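Local structure of hydrazine synthase subunit beta (5C2V) at residues Q56-P64 with W98-G108. The protein forms, with alpha and gamma subunits, the hydrazine synthase complex, which condenses nitric oxide with ammonium into hydrazine, and may modulate passage of the hydroxylamine intermediate between active sites. Residues are numbered along the deposited sequence; the frame is centred on the assembly and turned at random.
Sequences QPEASAVTP and WPSGIKISPDG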
loop_
_atom_site.group_PDB
_atom_site.type_symbol
_atom_site.label_atom_id
_atom_site.label_comp_id
_atom_site.label_asym_id
_atom_site.label_seq_id
_atom_site.Cartn_x
_atom_site.Cartn_y
_atom_site.Cartn_z
ATOM N N GLN B 56 32.934 -35.409 -43.809
ATOM C CA GLN B 56 32.140 -34.549 -42.927
ATOM C C GLN B 56 30.791 -35.138 -42.482
ATOM O O GLN B 56 29.735 -34.597 -42.816
ATOM C CB GLN B 56 31.901 -33.206 -43.632
ATOM C CG GLN B 56 31.414 -32.087 -42.741
ATOM C CD GLN B 56 31.383 -30.759 -43.453
ATOM O OE1 GLN B 56 32.237 -30.458 -44.286
ATOM N NE2 GLN B 56 30.388 -29.959 -43.135
ATOM N N PRO B 57 30.811 -36.279 -41.766
ATOM C CA PRO B 57 29.516 -36.723 -41.237
ATOM C C PRO B 57 28.942 -35.769 -40.185
ATOM O O PRO B 57 29.623 -35.486 -39.200
ATOM C CB PRO B 57 29.854 -38.077 -40.610
ATOM C CG PRO B 57 31.285 -37.941 -40.195
ATOM C CD PRO B 57 31.936 -37.074 -41.241
ATOM N N GLU B 58 27.722 -35.273 -40.377
ATOM C CA GLU B 58 27.034 -34.555 -39.302
ATOM C C GLU B 58 25.899 -35.262 -38.545
ATOM O O GLU B 58 25.375 -34.705 -37.580
ATOM C CB GLU B 58 26.554 -33.216 -39.846
ATOM C CG GLU B 58 27.753 -32.354 -40.182
ATOM C CD GLU B 58 27.409 -31.031 -40.804
ATOM O OE1 GLU B 58 26.231 -30.806 -41.154
ATOM O OE2 GLU B 58 28.335 -30.204 -40.923
ATOM N N ALA B 59 25.523 -36.470 -38.950
ATOM C CA ALA B 59 24.390 -37.137 -38.304
ATOM C C ALA B 59 24.400 -38.650 -38.479
ATOM O O ALA B 59 25.006 -39.172 -39.413
ATOM C CB ALA B 59 23.077 -36.563 -38.830
ATOM N N SER B 60 23.707 -39.348 -37.582
ATOM C CA SER B 60 23.581 -40.800 -37.669
ATOM C C SER B 60 22.299 -41.320 -37.015
ATOM O O SER B 60 21.806 -40.742 -36.046
ATOM C CB SER B 60 24.800 -41.475 -37.038
ATOM O OG SER B 60 24.961 -41.083 -35.687
ATOM N N ALA B 61 21.772 -42.418 -37.549
ATOM C CA ALA B 61 20.592 -43.067 -36.980
ATOM C C ALA B 61 20.772 -44.584 -36.938
ATOM O O ALA B 61 21.327 -45.179 -37.862
ATOM C CB ALA B 61 19.348 -42.703 -37.774
ATOM N N VAL B 62 20.296 -45.203 -35.862
ATOM C CA VAL B 62 20.445 -46.642 -35.674
ATOM C C VAL B 62 19.152 -47.384 -36.004
ATOM O O VAL B 62 18.059 -46.912 -35.693
ATOM C CB VAL B 62 20.865 -46.975 -34.226
ATOM C CG1 VAL B 62 21.218 -48.450 -34.091
ATOM C CG2 VAL B 62 22.036 -46.106 -33.802
ATOM N N THR B 63 19.283 -48.544 -36.642
ATOM C CA THR B 63 18.140 -49.405 -36.919
ATOM C C THR B 63 17.597 -49.985 -35.613
ATOM O O THR B 63 18.357 -50.181 -34.664
ATOM C CB THR B 63 18.517 -50.550 -37.884
ATOM O OG1 THR B 63 19.565 -51.340 -37.308
ATOM C CG2 THR B 63 18.983 -49.990 -39.219
ATOM N N PRO B 64 16.278 -50.246 -35.558
ATOM C CA PRO B 64 15.612 -50.776 -34.360
ATOM C C PRO B 64 16.282 -52.021 -33.772
ATOM O O PRO B 64 16.288 -52.188 -32.553
ATOM C CB PRO B 64 14.209 -51.111 -34.869
ATOM C CG PRO B 64 13.978 -50.132 -35.957
ATOM C CD PRO B 64 15.311 -49.948 -36.630
ATOM N N TRP B 98 23.818 -31.732 -48.723
ATOM C CA TRP B 98 24.094 -31.646 -47.294
ATOM C C TRP B 98 23.066 -32.367 -46.441
ATOM O O TRP B 98 22.213 -31.717 -45.830
ATOM C CB TRP B 98 24.178 -30.190 -46.846
ATOM C CG TRP B 98 24.881 -30.049 -45.544
ATOM C CD1 TRP B 98 24.541 -30.619 -44.347
ATOM C CD2 TRP B 98 26.098 -29.338 -45.319
ATOM N NE1 TRP B 98 25.458 -30.272 -43.386
ATOM C CE2 TRP B 98 26.423 -29.491 -43.960
ATOM C CE3 TRP B 98 26.937 -28.574 -46.135
ATOM C CZ2 TRP B 98 27.551 -28.906 -43.403
ATOM C CZ3 TRP B 98 28.057 -27.996 -45.576
ATOM C CH2 TRP B 98 28.351 -28.162 -44.223
ATOM N N PRO B 99 23.089 -33.708 -46.435
ATOM C CA PRO B 99 22.169 -34.230 -45.425
ATOM C C PRO B 99 22.619 -33.802 -44.028
ATOM O O PRO B 99 23.756 -34.074 -43.641
ATOM C CB PRO B 99 22.276 -35.743 -45.610
ATOM C CG PRO B 99 23.626 -35.962 -46.233
ATOM C CD PRO B 99 23.869 -34.763 -47.105
ATOM N N SER B 100 21.735 -33.146 -43.282
ATOM C CA SER B 100 22.048 -32.755 -41.912
ATOM C C SER B 100 21.444 -33.674 -40.858
ATOM O O SER B 100 21.706 -33.514 -39.665
ATOM C CB SER B 100 21.597 -31.315 -41.665
ATOM O OG SER B 100 20.220 -31.161 -41.952
ATOM N N GLY B 101 20.641 -34.637 -41.293
ATOM C CA GLY B 101 19.973 -35.521 -40.358
ATOM C C GLY B 101 19.267 -36.687 -41.015
ATOM O O GLY B 101 18.861 -36.619 -42.179
ATOM N N ILE B 102 19.102 -37.755 -40.243
ATOM C CA ILE B 102 18.523 -38.991 -40.744
ATOM C C ILE B 102 17.804 -39.736 -39.621
ATOM O O ILE B 102 18.248 -39.706 -38.473
ATOM C CB ILE B 102 19.614 -39.881 -41.376
ATOM C CG1 ILE B 102 19.007 -41.103 -42.066
ATOM C CG2 ILE B 102 20.667 -40.275 -40.341
ATOM C CD1 ILE B 102 19.984 -41.824 -42.963
ATOM N N LYS B 103 16.689 -40.390 -39.942
ATOM C CA LYS B 103 15.978 -41.191 -38.941
ATOM C C LYS B 103 15.303 -42.427 -39.526
ATOM O O LYS B 103 14.769 -42.391 -40.629
ATOM C CB LYS B 103 14.941 -40.336 -38.209
ATOM C CG LYS B 103 15.530 -39.544 -37.057
ATOM C CD LYS B 103 14.784 -38.260 -36.808
ATOM C CE LYS B 103 15.355 -37.538 -35.599
ATOM N NZ LYS B 103 16.084 -38.459 -34.691
ATOM N N ILE B 104 15.327 -43.519 -38.770
ATOM C CA ILE B 104 14.763 -44.783 -39.230
ATOM C C ILE B 104 13.311 -44.938 -38.786
ATOM O O ILE B 104 12.956 -44.587 -37.661
ATOM C CB ILE B 104 15.582 -45.984 -38.710
ATOM C CG1 ILE B 104 17.082 -45.690 -38.799
ATOM C CG2 ILE B 104 15.226 -47.252 -39.473
ATOM C CD1 ILE B 104 17.593 -45.514 -40.211
ATOM N N SER B 105 12.476 -45.461 -39.680
ATOM C CA SER B 105 11.071 -45.714 -39.377
ATOM C C SER B 105 10.936 -46.739 -38.252
ATOM O O SER B 105 11.839 -47.550 -38.044
ATOM C CB SER B 105 10.337 -46.196 -40.633
ATOM O OG SER B 105 10.864 -47.429 -41.091
ATOM N N PRO B 106 9.814 -46.696 -37.509
ATOM C CA PRO B 106 9.565 -47.638 -36.411
ATOM C C PRO B 106 9.692 -49.103 -36.828
ATOM O O PRO B 106 10.216 -49.911 -36.062
ATOM C CB PRO B 106 8.127 -47.317 -36.000
ATOM C CG PRO B 106 7.962 -45.882 -36.339
ATOM C CD PRO B 106 8.761 -45.666 -37.595
ATOM N N ASP B 107 9.221 -49.435 -38.026
ATOM C CA ASP B 107 9.328 -50.801 -38.530
ATOM C C ASP B 107 10.743 -51.097 -39.017
ATOM O O ASP B 107 11.091 -52.246 -39.291
ATOM C CB ASP B 107 8.312 -51.046 -39.651
ATOM C CG ASP B 107 8.324 -49.955 -40.710
ATOM O OD1 ASP B 107 9.383 -49.328 -40.921
ATOM O OD2 ASP B 107 7.267 -49.727 -41.334
ATOM N N GLY B 108 11.554 -50.049 -39.128
ATOM C CA GLY B 108 12.938 -50.187 -39.542
ATOM C C GLY B 108 13.095 -50.453 -41.026
ATOM O O GLY B 108 14.184 -50.790 -41.489
#
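Strands 57-62 and 99-104 run side by side in the same direction, their axes 7° apart and 5.5 Å apart at closest approach. They belong to different sheets and meet by side chains packing on each other and on the facing backbone, with A59 beside G101 and A61 beside K103. Small residues let the strands come this close: the A59 CB methyl lies 3.6 Å from G101 CA. Two residues on, A61 sits between two isoleucines, its CB 3.8 Å from I102 CG2 and 3.9 Å from I104 CG1. With CG1 of I104 anti to its carbonyl carbon (chi1 -41°), that branch also reaches the backbone at V62 O. P64 closes this end, its ring packed on I104 CG2 and on G108, the last residue of a type I turn from S105. At the other end the contact becomes polar. E58 extends its carboxylate to the indole edge of W98, where NE1 faces OE1 in a hydrogen bond modelled too short, at 2.4 Å, for its length to be trusted; the two planes stand 52° apart. Q56 NE2 donates a 3.0 Å hydrogen bond to E58 OE2 from above the carboxylate plane, and Q32 NE2 makes another. R70 of the gamma subunit makes a cation-pi contact with W98, about 5 Å from the calcium ion. Each strand starts a four-stranded antiparallel propeller blade, so the contact joins consecutive blades; strands 15-20 and 144-149, which start the blades beyond, flank the pair.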